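Local atomic coordinates of putative fumarylacetoacetate hydrolase family protein (PDB entry 3S52), a protein that is of unproven function but belongs to the fumarylacetoacetate hydrolase family and assembles from two copies of a chain of mixed sheets and helices. Residues Y5-W10 with S134-V139; P18-V23 with A186-L191; E51-D56 with D128-I133; S62-F67 with L105-L110. One frame throughout, in Å; residues are numbered along the deposited sequence.

Contact 1: Y5-W10 with S134-V139. With SO4 (sulfate ion), chain F.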
loop_
_atom_site.group_PDB
_atom_site.type_symbol
_atom_site.label_atom_id
_atom_site.label_comp_id
_atom_site.label_asym_id
_atom_site.label_seq_id
_atom_site.Cartn_x
_atom_site.Cartn_y
_atom_site.Cartn_z
ATOM N N TYR A 5 -7.441 -11.701 -7.166
ATOM C CA TYR A 5 -6.320 -12.590 -7.387
ATOM C C TYR A 5 -6.302 -13.721 -6.370
ATOM O O TYR A 5 -6.659 -13.524 -5.204
ATOM C CB TYR A 5 -5.032 -11.773 -7.278
ATOM C CG TYR A 5 -3.791 -12.584 -6.986
ATOM C CD1 TYR A 5 -3.397 -12.823 -5.676
ATOM C CD2 TYR A 5 -3.010 -13.108 -8.014
ATOM C CE1 TYR A 5 -2.265 -13.564 -5.390
ATOM C CE2 TYR A 5 -1.855 -13.849 -7.733
ATOM C CZ TYR A 5 -1.497 -14.072 -6.417
ATOM O OH TYR A 5 -0.366 -14.798 -6.103
ATOM N N GLN A 6 -5.876 -14.904 -6.811
ATOM C CA GLN A 6 -5.574 -16.009 -5.896
ATOM C C GLN A 6 -4.159 -16.559 -6.138
ATOM O O GLN A 6 -3.711 -16.675 -7.279
ATOM C CB GLN A 6 -6.581 -17.154 -6.076
ATOM C CG GLN A 6 -8.043 -16.793 -5.809
ATOM C CD GLN A 6 -8.991 -17.848 -6.360
ATOM O OE1 GLN A 6 -9.039 -18.086 -7.570
ATOM N NE2 GLN A 6 -9.728 -18.503 -5.474
ATOM N N HIS A 7 -3.463 -16.906 -5.063
ATOM C CA HIS A 7 -2.138 -17.508 -5.173
ATOM C C HIS A 7 -2.255 -18.841 -5.868
ATOM O O HIS A 7 -3.211 -19.564 -5.642
ATOM C CB HIS A 7 -1.563 -17.783 -3.785
ATOM C CG HIS A 7 -1.283 -16.555 -2.973
ATOM N ND1 HIS A 7 -0.465 -15.540 -3.416
ATOM C CD2 HIS A 7 -1.672 -16.210 -1.722
ATOM C CE1 HIS A 7 -0.364 -14.617 -2.475
ATOM N NE2 HIS A 7 -1.093 -14.996 -1.439
ATOM N N ARG A 8 -1.258 -19.184 -6.674
ATOM C CA ARG A 8 -1.259 -20.445 -7.389
ATOM C C ARG A 8 0.135 -21.054 -7.435
ATOM O O ARG A 8 1.129 -20.334 -7.363
ATOM C CB ARG A 8 -1.811 -20.244 -8.804
ATOM C CG ARG A 8 -3.323 -20.005 -8.811
ATOM C CD ARG A 8 -3.889 -19.872 -10.214
ATOM N NE ARG A 8 -5.302 -19.497 -10.165
ATOM C CZ ARG A 8 -6.281 -20.330 -9.829
ATOM N NH1 ARG A 8 -6.007 -21.594 -9.519
ATOM N NH2 ARG A 8 -7.538 -19.906 -9.796
ATOM N N ASP A 9 0.227 -22.377 -7.560
ATOM C CA ASP A 9 1.547 -22.946 -7.814
ATOM C C ASP A 9 1.910 -22.873 -9.302
ATOM O O ASP A 9 1.106 -22.416 -10.123
ATOM C CB ASP A 9 1.727 -24.358 -7.203
ATOM C CG ASP A 9 0.841 -25.423 -7.853
ATOM O OD1 ASP A 9 0.272 -25.166 -8.931
ATOM O OD2 ASP A 9 0.742 -26.543 -7.285
ATOM N N TRP A 10 3.121 -23.301 -9.656
ATOM C CA TRP A 10 3.553 -23.194 -11.047
ATOM C C TRP A 10 2.583 -23.905 -11.988
ATOM O O TRP A 10 2.351 -23.460 -13.107
ATOM C CB TRP A 10 4.983 -23.728 -11.261
ATOM C CG TRP A 10 5.561 -23.213 -12.557
ATOM C CD1 TRP A 10 5.590 -23.853 -13.769
ATOM C CD2 TRP A 10 6.151 -21.929 -12.764
ATOM N NE1 TRP A 10 6.175 -23.039 -14.712
ATOM C CE2 TRP A 10 6.523 -21.852 -14.117
ATOM C CE3 TRP A 10 6.402 -20.832 -11.931
ATOM C CZ2 TRP A 10 7.130 -20.717 -14.656
ATOM C CZ3 TRP A 10 7.005 -19.723 -12.458
ATOM C CH2 TRP A 10 7.368 -19.671 -13.810
ATOM N N SER A 134 3.409 -14.789 -11.442
ATOM C CA SER A 134 3.370 -16.214 -11.756
ATOM C C SER A 134 2.877 -17.048 -10.568
ATOM O O SER A 134 2.628 -16.529 -9.478
ATOM C CB SER A 134 4.789 -16.700 -12.115
ATOM O OG SER A 134 5.645 -16.692 -10.960
ATOM N N GLY A 135 2.778 -18.353 -10.790
ATOM C CA GLY A 135 2.589 -19.298 -9.712
ATOM C C GLY A 135 3.900 -19.402 -8.953
ATOM O O GLY A 135 4.937 -18.949 -9.436
ATOM N N PHE A 136 3.855 -20.003 -7.773
ATOM C CA PHE A 136 5.041 -20.164 -6.949
ATOM C C PHE A 136 5.655 -21.557 -7.014
ATOM O O PHE A 136 4.942 -22.568 -7.086
ATOM C CB PHE A 136 4.752 -19.749 -5.499
ATOM C CG PHE A 136 4.494 -18.283 -5.356
ATOM C CD1 PHE A 136 5.548 -17.394 -5.199
ATOM C CD2 PHE A 136 3.207 -17.784 -5.459
ATOM C CE1 PHE A 136 5.307 -16.029 -5.104
ATOM C CE2 PHE A 136 2.962 -16.425 -5.363
ATOM C CZ PHE A 136 4.026 -15.548 -5.188
ATOM N N ILE A 137 6.986 -21.572 -7.011
ATOM C CA ILE A 137 7.805 -22.779 -6.975
ATOM C C ILE A 137 8.213 -23.128 -5.546
ATOM O O ILE A 137 8.623 -22.255 -4.799
ATOM C CB ILE A 137 9.077 -22.566 -7.791
ATOM C CG1 ILE A 137 8.711 -22.216 -9.239
ATOM C CG2 ILE A 137 9.979 -23.796 -7.727
ATOM C CD1 ILE A 137 9.834 -21.551 -9.999
ATOM N N PRO A 138 8.113 -24.414 -5.158
ATOM C CA PRO A 138 8.447 -24.743 -3.767
ATOM C C PRO A 138 9.879 -24.370 -3.423
ATOM O O PRO A 138 10.784 -24.479 -4.251
ATOM C CB PRO A 138 8.254 -26.262 -3.709
ATOM C CG PRO A 138 7.264 -26.554 -4.810
ATOM C CD PRO A 138 7.632 -25.590 -5.905
ATOM N N VAL A 139 10.084 -23.929 -2.193
ATOM C CA VAL A 139 11.433 -23.687 -1.698
ATOM C C VAL A 139 12.365 -24.873 -1.997
ATOM O O VAL A 139 13.511 -24.683 -2.420
ATOM C CB VAL A 139 11.414 -23.415 -0.198
ATOM C CG1 VAL A 139 12.832 -23.418 0.368
ATOM C CG2 VAL A 139 10.735 -22.101 0.072
HETATM S S SO4 F . 8.008 -24.967 -17.473
HETATM O O1 SO4 F . 8.694 -25.015 -18.764
HETATM O O2 SO4 F . 6.996 -26.019 -17.399
HETATM O O3 SO4 F . 9.000 -25.169 -16.421
HETATM O O4 SO4 F . 7.345 -23.674 -17.331
HETATM O O HOH W 1 0.481 -16.801 -7.760
HETATM O O HOH W 2 4.890 -25.111 -8.135
#

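Contact 2: P18-V23 with A186-L191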
loop_
_atom_site.group_PDB
_atom_site.type_symbol
_atom_site.label_atom_id
_atom_site.label_comp_id
_atom_site.label_asym_id
_atom_site.label_seq_id
_atom_site.Cartn_x
_atom_site.Cartn_y
_atom_site.Cartn_z
ATOM N N PRO A 18 -3.772 -16.670 2.523
ATOM C CA PRO A 18 -4.505 -15.415 2.294
ATOM C C PRO A 18 -3.774 -14.451 1.339
ATOM O O PRO A 18 -2.561 -14.510 1.158
ATOM C CB PRO A 18 -4.560 -14.785 3.695
ATOM C CG PRO A 18 -4.295 -15.900 4.641
ATOM C CD PRO A 18 -3.356 -16.815 3.930
ATOM N N VAL A 19 -4.526 -13.552 0.730
ATOM C CA VAL A 19 -3.944 -12.527 -0.109
ATOM C C VAL A 19 -4.173 -11.200 0.596
ATOM O O VAL A 19 -5.301 -10.898 0.984
ATOM C CB VAL A 19 -4.639 -12.513 -1.468
ATOM C CG1 VAL A 19 -4.152 -11.325 -2.327
ATOM C CG2 VAL A 19 -4.417 -13.860 -2.168
ATOM N N ASN A 20 -3.108 -10.436 0.824
ATOM C CA ASN A 20 -3.275 -9.097 1.400
ATOM C C ASN A 20 -2.490 -8.023 0.681
ATOM O O ASN A 20 -3.070 -7.122 0.067
ATOM C CB ASN A 20 -2.927 -9.085 2.897
ATOM C CG ASN A 20 -3.984 -9.761 3.738
ATOM O OD1 ASN A 20 -3.836 -10.928 4.142
ATOM N ND2 ASN A 20 -5.073 -9.040 4.000
ATOM N N LYS A 21 -1.165 -8.100 0.772
ATOM C CA LYS A 21 -0.324 -7.045 0.207
ATOM C C LYS A 21 0.959 -7.579 -0.413
ATOM O O LYS A 21 1.322 -8.750 -0.241
ATOM C CB LYS A 21 0.016 -5.972 1.261
ATOM C CG LYS A 21 0.894 -6.483 2.434
ATOM C CD LYS A 21 1.222 -5.352 3.426
ATOM C CE LYS A 21 1.906 -5.890 4.704
ATOM N NZ LYS A 21 1.045 -6.864 5.461
ATOM N N VAL A 22 1.638 -6.683 -1.119
ATOM C CA VAL A 22 2.926 -6.940 -1.747
ATOM C C VAL A 22 3.871 -5.825 -1.278
ATOM O O VAL A 22 3.579 -4.654 -1.489
ATOM C CB VAL A 22 2.783 -6.880 -3.278
ATOM C CG1 VAL A 22 4.087 -7.263 -3.969
ATOM C CG2 VAL A 22 1.654 -7.773 -3.724
ATOM N N VAL A 23 4.963 -6.184 -0.602
ATOM C CA VAL A 23 5.949 -5.206 -0.134
ATOM C C VAL A 23 7.122 -5.276 -1.088
ATOM O O VAL A 23 7.593 -6.354 -1.425
ATOM C CB VAL A 23 6.372 -5.452 1.335
ATOM C CG1 VAL A 23 7.285 -4.309 1.861
ATOM C CG2 VAL A 23 5.152 -5.582 2.212
ATOM N N ALA A 186 1.357 -14.410 6.560
ATOM C CA ALA A 186 1.376 -15.558 5.669
ATOM C C ALA A 186 0.540 -15.180 4.457
ATOM O O ALA A 186 -0.555 -14.640 4.604
ATOM C CB ALA A 186 0.777 -16.778 6.366
ATOM N N GLY A 187 1.063 -15.431 3.262
ATOM C CA GLY A 187 0.353 -15.076 2.049
ATOM C C GLY A 187 0.781 -13.730 1.489
ATOM O O GLY A 187 0.398 -13.376 0.379
ATOM N N ASP A 188 1.560 -12.958 2.246
ATOM C CA ASP A 188 2.076 -11.722 1.669
ATOM C C ASP A 188 3.182 -12.066 0.689
ATOM O O ASP A 188 3.791 -13.130 0.768
ATOM C CB ASP A 188 2.563 -10.723 2.719
ATOM C CG ASP A 188 1.409 -9.985 3.416
ATOM O OD1 ASP A 188 0.258 -10.010 2.923
ATOM O OD2 ASP A 188 1.659 -9.364 4.463
ATOM N N ILE A 189 3.434 -11.158 -0.244
ATOM C CA ILE A 189 4.438 -11.376 -1.262
ATOM C C ILE A 189 5.474 -10.270 -1.132
ATOM O O ILE A 189 5.129 -9.120 -0.841
ATOM C CB ILE A 189 3.787 -11.330 -2.677
ATOM C CG1 ILE A 189 2.741 -12.443 -2.837
ATOM C CG2 ILE A 189 4.832 -11.400 -3.767
ATOM C CD1 ILE A 189 1.809 -12.238 -4.042
ATOM N N VAL A 190 6.740 -10.612 -1.353
ATOM C CA VAL A 190 7.796 -9.615 -1.364
ATOM C C VAL A 190 8.410 -9.568 -2.748
ATOM O O VAL A 190 8.760 -10.615 -3.311
ATOM C CB VAL A 190 8.883 -9.926 -0.335
ATOM C CG1 VAL A 190 10.122 -9.053 -0.588
ATOM C CG2 VAL A 190 8.335 -9.738 1.076
ATOM N N LEU A 191 8.498 -8.362 -3.310
ATOM C CA LEU A 191 9.171 -8.147 -4.591
ATOM C C LEU A 191 10.563 -7.635 -4.296
ATOM O O LEU A 191 10.739 -6.751 -3.454
ATOM C CB LEU A 191 8.418 -7.138 -5.464
ATOM C CG LEU A 191 7.051 -7.587 -5.986
ATOM C CD1 LEU A 191 6.559 -6.634 -7.086
ATOM C CD2 LEU A 191 7.116 -9.007 -6.507
HETATM O O HOH W 3 -0.652 -10.997 -0.609
HETATM O O HOH W 4 -1.652 -12.224 3.495
#

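Contact 3: E51-D56 with D128-I133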
loop_
_atom_site.group_PDB
_atom_site.type_symbol
_atom_site.label_atom_id
_atom_site.label_comp_id
_atom_site.label_asym_id
_atom_site.label_seq_id
_atom_site.Cartn_x
_atom_site.Cartn_y
_atom_site.Cartn_z
ATOM N N GLU A 51 -3.926 -5.705 -2.721
ATOM C CA GLU A 51 -4.475 -6.887 -3.372
ATOM C C GLU A 51 -5.017 -6.572 -4.776
ATOM O O GLU A 51 -4.917 -7.390 -5.694
ATOM C CB GLU A 51 -5.561 -7.510 -2.485
ATOM C CG GLU A 51 -6.480 -8.488 -3.211
ATOM C CD GLU A 51 -7.616 -7.785 -3.934
ATOM O OE1 GLU A 51 -8.226 -6.864 -3.344
ATOM O OE2 GLU A 51 -7.886 -8.148 -5.099
ATOM N N THR A 52 -5.592 -5.389 -4.951
ATOM C CA THR A 52 -6.128 -5.010 -6.255
ATOM C C THR A 52 -5.076 -4.858 -7.366
ATOM O O THR A 52 -5.425 -4.745 -8.543
ATOM C CB THR A 52 -6.955 -3.721 -6.171
ATOM O OG1 THR A 52 -6.273 -2.763 -5.347
ATOM C CG2 THR A 52 -8.331 -4.016 -5.577
ATOM N N ALA A 53 -3.798 -4.822 -7.003
ATOM C CA ALA A 53 -2.729 -4.745 -8.012
ATOM C C ALA A 53 -2.449 -6.130 -8.608
ATOM O O ALA A 53 -2.016 -6.263 -9.753
ATOM C CB ALA A 53 -1.464 -4.175 -7.388
ATOM N N LEU A 54 -2.696 -7.161 -7.807
ATOM C CA LEU A 54 -2.298 -8.515 -8.156
ATOM C C LEU A 54 -3.191 -9.171 -9.202
ATOM O O LEU A 54 -4.407 -9.049 -9.148
ATOM C CB LEU A 54 -2.262 -9.386 -6.900
ATOM C CG LEU A 54 -1.032 -9.185 -6.014
ATOM C CD1 LEU A 54 -1.319 -9.613 -4.571
ATOM C CD2 LEU A 54 0.165 -9.931 -6.584
ATOM N N CYS A 55 -2.569 -9.881 -10.143
ATOM C CA CYS A 55 -3.295 -10.657 -11.145
ATOM C C CYS A 55 -2.432 -11.793 -11.692
ATOM O O CYS A 55 -1.219 -11.836 -11.456
ATOM C CB CYS A 55 -3.824 -9.765 -12.275
ATOM S SG CYS A 55 -2.573 -8.752 -13.073
ATOM N N ASP A 56 -3.067 -12.727 -12.391
ATOM C CA ASP A 56 -2.370 -13.902 -12.912
ATOM C C ASP A 56 -1.615 -13.500 -14.197
ATOM O O ASP A 56 -2.215 -13.166 -15.215
ATOM C CB ASP A 56 -3.413 -14.981 -13.200
ATOM C CG ASP A 56 -2.817 -16.259 -13.779
ATOM O OD1 ASP A 56 -1.616 -16.287 -14.124
ATOM O OD2 ASP A 56 -3.576 -17.240 -13.901
ATOM N N ASP A 128 -4.640 -0.620 -10.299
ATOM C CA ASP A 128 -5.206 -1.945 -10.551
ATOM C C ASP A 128 -4.378 -2.703 -11.565
ATOM O O ASP A 128 -4.026 -2.156 -12.607
ATOM C CB ASP A 128 -6.634 -1.846 -11.101
ATOM C CG ASP A 128 -7.638 -1.414 -10.055
ATOM O OD1 ASP A 128 -7.260 -1.306 -8.861
ATOM O OD2 ASP A 128 -8.816 -1.204 -10.432
ATOM N N GLY A 129 -4.073 -3.957 -11.258
ATOM C CA GLY A 129 -3.352 -4.815 -12.174
ATOM C C GLY A 129 -1.882 -4.487 -12.336
ATOM O O GLY A 129 -1.246 -4.982 -13.265
ATOM N N SER A 130 -1.308 -3.710 -11.421
ATOM C CA SER A 130 0.099 -3.302 -11.595
ATOM C C SER A 130 1.097 -4.376 -11.145
ATOM O O SER A 130 2.305 -4.129 -11.083
ATOM C CB SER A 130 0.403 -2.024 -10.827
ATOM O OG SER A 130 0.288 -2.272 -9.446
ATOM N N CYS A 131 0.590 -5.539 -10.760
ATOM C CA CYS A 131 1.470 -6.612 -10.314
ATOM C C CYS A 131 1.008 -7.985 -10.818
ATOM O O CYS A 131 0.541 -8.822 -10.051
ATOM C CB CYS A 131 1.623 -6.602 -8.794
ATOM S SG CYS A 131 2.921 -7.731 -8.179
ATOM N N PRO A 132 1.148 -8.214 -12.125
ATOM C CA PRO A 132 1.005 -9.540 -12.733
ATOM C C PRO A 132 2.059 -10.460 -12.154
ATOM O O PRO A 132 3.240 -10.094 -12.149
ATOM C CB PRO A 132 1.348 -9.293 -14.208
ATOM C CG PRO A 132 1.235 -7.828 -14.404
ATOM C CD PRO A 132 1.584 -7.203 -13.092
ATOM N N ILE A 133 1.654 -11.645 -11.708
ATOM C CA ILE A 133 2.582 -12.547 -11.046
ATOM C C ILE A 133 2.333 -14.004 -11.444
ATOM O O ILE A 133 1.195 -14.388 -11.755
ATOM C CB ILE A 133 2.495 -12.381 -9.515
ATOM C CG1 ILE A 133 3.551 -13.223 -8.803
ATOM C CG2 ILE A 133 1.121 -12.742 -9.017
ATOM C CD1 ILE A 133 3.840 -12.705 -7.389
HETATM O O HOH W 5 -5.183 -1.084 -6.879
#

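Contact 4: S62-F67 with L105-L110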
loop_
_atom_site.group_PDB
_atom_site.type_symbol
_atom_site.label_atom_id
_atom_site.label_comp_id
_atom_site.label_asym_id
_atom_site.label_seq_id
_atom_site.Cartn_x
_atom_site.Cartn_y
_atom_site.Cartn_z
ATOM N N SER A 62 -3.720 -6.530 -18.664
ATOM C CA SER A 62 -4.328 -5.234 -18.947
ATOM C C SER A 62 -3.459 -4.105 -18.404
ATOM O O SER A 62 -2.966 -4.183 -17.282
ATOM C CB SER A 62 -5.713 -5.171 -18.293
ATOM O OG SER A 62 -6.203 -3.844 -18.287
ATOM N N ILE A 63 -3.273 -3.054 -19.194
ATOM C CA ILE A 63 -2.573 -1.871 -18.709
ATOM C C ILE A 63 -3.463 -0.639 -18.923
ATOM O O ILE A 63 -4.240 -0.605 -19.876
ATOM C CB ILE A 63 -1.227 -1.698 -19.419
ATOM C CG1 ILE A 63 -1.431 -1.394 -20.908
ATOM C CG2 ILE A 63 -0.370 -2.957 -19.248
ATOM C CD1 ILE A 63 -0.118 -1.062 -21.639
ATOM N N PRO A 64 -3.373 0.365 -18.030
ATOM C CA PRO A 64 -4.243 1.528 -18.244
ATOM C C PRO A 64 -3.791 2.342 -19.458
ATOM O O PRO A 64 -2.591 2.357 -19.750
ATOM C CB PRO A 64 -4.088 2.333 -16.948
ATOM C CG PRO A 64 -2.781 1.925 -16.373
ATOM C CD PRO A 64 -2.548 0.493 -16.812
ATOM N N LYS A 65 -4.733 2.948 -20.186
ATOM C CA LYS A 65 -4.385 3.730 -21.376
ATOM C C LYS A 65 -4.184 5.249 -21.211
ATOM O O LYS A 65 -3.617 5.887 -22.105
ATOM C CB LYS A 65 -5.414 3.477 -22.495
ATOM C CG LYS A 65 -5.532 2.018 -22.960
ATOM C CD LYS A 65 -4.162 1.398 -23.273
ATOM C CE LYS A 65 -4.277 -0.058 -23.756
ATOM N NZ LYS A 65 -4.791 -0.999 -22.706
ATOM N N ASP A 66 -4.654 5.841 -20.112
ATOM C CA ASP A 66 -4.658 7.315 -20.016
ATOM C C ASP A 66 -3.581 8.009 -19.161
ATOM O O ASP A 66 -3.544 9.256 -19.073
ATOM C CB ASP A 66 -6.053 7.844 -19.667
ATOM C CG ASP A 66 -7.045 7.705 -20.815
ATOM O OD1 ASP A 66 -6.617 7.469 -21.973
ATOM O OD2 ASP A 66 -8.263 7.836 -20.544
ATOM N N PHE A 67 -2.753 7.208 -18.500
ATOM C CA PHE A 67 -1.811 7.703 -17.496
ATOM C C PHE A 67 -0.368 7.877 -17.963
ATOM O O PHE A 67 0.534 8.105 -17.146
ATOM C CB PHE A 67 -1.921 6.881 -16.209
ATOM C CG PHE A 67 -3.269 6.994 -15.550
ATOM C CD1 PHE A 67 -3.848 8.242 -15.346
ATOM C CD2 PHE A 67 -3.969 5.863 -15.166
ATOM C CE1 PHE A 67 -5.097 8.361 -14.759
ATOM C CE2 PHE A 67 -5.220 5.975 -14.578
ATOM C CZ PHE A 67 -5.783 7.227 -14.378
ATOM N N LEU A 105 4.698 -3.243 -12.606
ATOM C CA LEU A 105 4.355 -2.319 -13.688
ATOM C C LEU A 105 4.254 -0.927 -13.113
ATOM O O LEU A 105 3.659 -0.724 -12.056
ATOM C CB LEU A 105 3.025 -2.668 -14.366
ATOM C CG LEU A 105 2.807 -4.050 -14.991
ATOM C CD1 LEU A 105 1.434 -4.105 -15.634
ATOM C CD2 LEU A 105 3.885 -4.365 -16.004
ATOM N N THR A 106 4.790 0.043 -13.836
ATOM C CA THR A 106 4.982 1.361 -13.270
ATOM C C THR A 106 4.537 2.403 -14.269
ATOM O O THR A 106 4.880 2.312 -15.443
ATOM C CB THR A 106 6.472 1.584 -12.958
ATOM O OG1 THR A 106 6.913 0.605 -12.007
ATOM C CG2 THR A 106 6.723 3.012 -12.398
ATOM N N LEU A 107 3.817 3.421 -13.819
ATOM C CA LEU A 107 3.518 4.490 -14.755
ATOM C C LEU A 107 4.691 5.421 -14.583
ATOM O O LEU A 107 4.727 6.260 -13.687
ATOM C CB LEU A 107 2.202 5.169 -14.369
ATOM C CG LEU A 107 0.994 4.224 -14.492
ATOM C CD1 LEU A 107 -0.295 4.818 -13.901
ATOM C CD2 LEU A 107 0.787 3.829 -15.941
ATOM N N ARG A 108 5.632 5.312 -15.510
ATOM C CA ARG A 108 6.967 5.844 -15.276
ATOM C C ARG A 108 6.958 7.360 -15.292
ATOM O O ARG A 108 7.680 7.988 -14.524
ATOM C CB ARG A 108 7.959 5.313 -16.315
ATOM C CG ARG A 108 9.388 5.809 -16.121
ATOM C CD ARG A 108 10.356 5.200 -17.131
ATOM N NE ARG A 108 11.727 5.669 -16.915
ATOM C CZ ARG A 108 12.802 5.165 -17.518
ATOM N NH1 ARG A 108 12.684 4.162 -18.382
ATOM N NH2 ARG A 108 14.003 5.661 -17.255
ATOM N N GLU A 109 6.155 7.941 -16.183
ATOM C CA GLU A 109 6.038 9.391 -16.276
ATOM C C GLU A 109 5.457 9.969 -14.992
ATOM O O GLU A 109 5.974 10.951 -14.463
ATOM C CB GLU A 109 5.178 9.805 -17.483
ATOM C CG GLU A 109 5.725 9.348 -18.843
ATOM C CD GLU A 109 4.723 9.538 -19.987
ATOM O OE1 GLU A 109 4.106 10.627 -20.076
ATOM O OE2 GLU A 109 4.549 8.595 -20.795
ATOM N N LEU A 110 4.382 9.367 -14.492
ATOM C CA LEU A 110 3.805 9.813 -13.217
ATOM C C LEU A 110 4.820 9.664 -12.092
ATOM O O LEU A 110 5.043 10.602 -11.321
ATOM C CB LEU A 110 2.538 9.031 -12.861
ATOM C CG LEU A 110 1.192 9.406 -13.472
ATOM C CD1 LEU A 110 0.080 8.608 -12.797
ATOM C CD2 LEU A 110 0.931 10.889 -13.336
HETATM O O HOH W 6 3.096 7.340 -16.687
#

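Contact 1: Y5-W10 with S134-V139
Phe136 N donates to Arg8 O over 2.8 Å, and this is the firm bond between 5-10 and 134-139. Its companion, Trp10 N to Phe136 O, is weak at 3.2 Å, but a water accepts from Trp10 N and donates to Phe136 O beside it. A second water takes the N-H of Arg8, donates to Ser134 O and meets Tyr5 OH. Gly135 CA lies 3.0 Å from Arg8 O and also faces Asp9 O, so close that this backbone approach suits glycine.

Among the rings, Tyr5 OH bonds His7 ND1 and also reaches the edge of Phe136, 3.8 Å from CE2. The Tyr5 and Phe136 side chains cross at about a right angle. Trp10, with CG anti to its N (chi1 -162°), runs alongside Ile137, CE3 to CG1 3.8 Å. At the indole's edge NE1 donates to O4 of a sulfate ion, 2.9 Å away, which Lys214 and Thr215 also bind; Lys214 makes a cation-pi contact with the indole as well. Asp9 and Phe136 form a single beta bridge, by which an N-terminal arm without regular structure lies against strand 131-138 of the mixed sheet.

Contact 2: P18-V23 with A186-L191
Lys21 turns its CG between its own N and carbonyl carbon (chi1 65°), runs straight, then bends at the last torsion (chi4 -61°), which brings NZ round to Asp188. The aspartate meets it with CG set beside the backbone N. NZ reaches OD2 at 2.8 Å on the syn side, 30° out of the carboxylate plane, and the pair is a salt bridge. The other oxygen, OD1, takes the backbone N-H of Lys21 at 3.2 Å from above that plane, so one carboxylate holds both ends of the lysine.

Beyond this pair the strands 21-23 and 189-191 run parallel. Lys21 O accepts from Ile189 N, Ile189 O from Val23 N, and Val23 O from Leu191 N at 2.9 Å. Branched residues suit these extended, buried positions: Val22 and Ile189 share one face, Val23 and Val190 the other, and Val22 CG1 touches Leu191 CG at 3.6 Å. Before the strands, Gly187 CA lies 3.1 Å from Pro18 O; its positive phi and this closeness both call for glycine. A water joins Asn20 N and Lys21 O to Gly187 O.

Lys21 NZ also donates to Thr183 O and weakly to Thr52 of the second subunit, while OD2 accepts from Arg185 N. Such a buried, multiply bonded ion pair would probably keep both groups charged and the lysine fixed near the subunit interface.

Contact 3: E51-D56 with D128-I133
Ala53 fits its small methyl against the hydroxyl of Ser130, CB to OG 3.3 Å, where the chain of 128-133 turns toward its strand. The serine OG is itself hydrogen-bonded by the carbonyls of Lys125 and Phe127, which must share its one proton. Next along, Leu54, on the same face as Cys131, rests CD2 in the notch made by Cys131 SG (3.9 Å) and Ile133 CG2 (3.8 Å). The leucine and isoleucine lie side by side and point the same way; these apolar groups also pack on Ile189.

Strands 54-56 and 131-133 are parallel neighbours in the mixed sheet, and strand 54-56 follows directly on a 3-10 segment at 51-53. Cys131 N donates to Ala53 O and Cys55 N to Cys131 O. Ile133 N then bonds Cys55 O at 2.9 Å.

On the other face Cys55 sets its sulfur between its own N and carbonyl carbon (chi1 54°), which lays SG against the proline ring, 3.7 Å from Pro132 CA. A compact thiol suits the close approach to the proline ring. At the start of the contact Gly129, whose positive phi (73°) favours glycine, gives its N-H to Thr52 O at 3.1 Å. Asp128 OD1 comes within 3.6 Å of Thr52 CB and is linked to OG1 through a water, while OD2 turns to Lys85 and Thr183 of the second subunit.

Contact 4: S62-F67 with L105-L110
Phe67 leans on Leu107 by its CB, which meets CD1 of the leucine at 3.5 Å. The contact sets the loop before strand 70-80 against a strand-to-helix junction, where strand 96-107 ends and helix 108-117 begins with Leu107 at its N-cap position. No direct hydrogen bond crosses it, and the two pieces are held largely by apolar side chains.

Phe67 and Leu107 cross at a slant. With CG beside the backbone N (chi1 -63°), the ring runs on past the leucine and stacks on Phe181 of the second subunit; an aromatic residue thus serves both the fold and the dimer. CD1 of Leu107 lies by CB and the ring atom CD2 of Phe67, while the other methyl, CD2, reaches both Phe67 CB and Pro64 CG, each at 4.1 Å. A forked side chain suits this place between two partners, and the proline offers it a rigid apolar ring. Pro64 and Leu107 both touch Phe127 as well.

Farther back, Ile63 and Leu105 cross at about a right angle, touching through CG2 and CD1 at 4.2 Å, and both pack on Met201. Leu110, in the first turn of the helix, closes the other end: its CG stands 4.0 Å from Phe67 O. That carbonyl accepts a bond from a water at 2.7 Å, and the same water accepts from Leu110 N at 3.3 Å.

In the fold
From the N terminus, the arm 5-10 reaches forward to 134-139, so contact 1 closes a loop of 123 residues. Segment 18-23 starts within that loop but pairs with 186-191 beyond its end, so contacts 1 and 2 cross; they meet where His7 NE2 approaches Pro18 O. Contact 3 falls within both loops, and contact 4 within that of contact 3. Leu54 touches Val22 and Ile189 of contact 2, and Tyr5 packs on Ile133. Contact 4 joins contact 3 through Ser130 O and Leu105 N, on adjacent strands. All four reach the mixed sheet, tying its strands to the N-terminal arm and helix 108-117, and contacts 2, 3 and 4 also meet the second subunit.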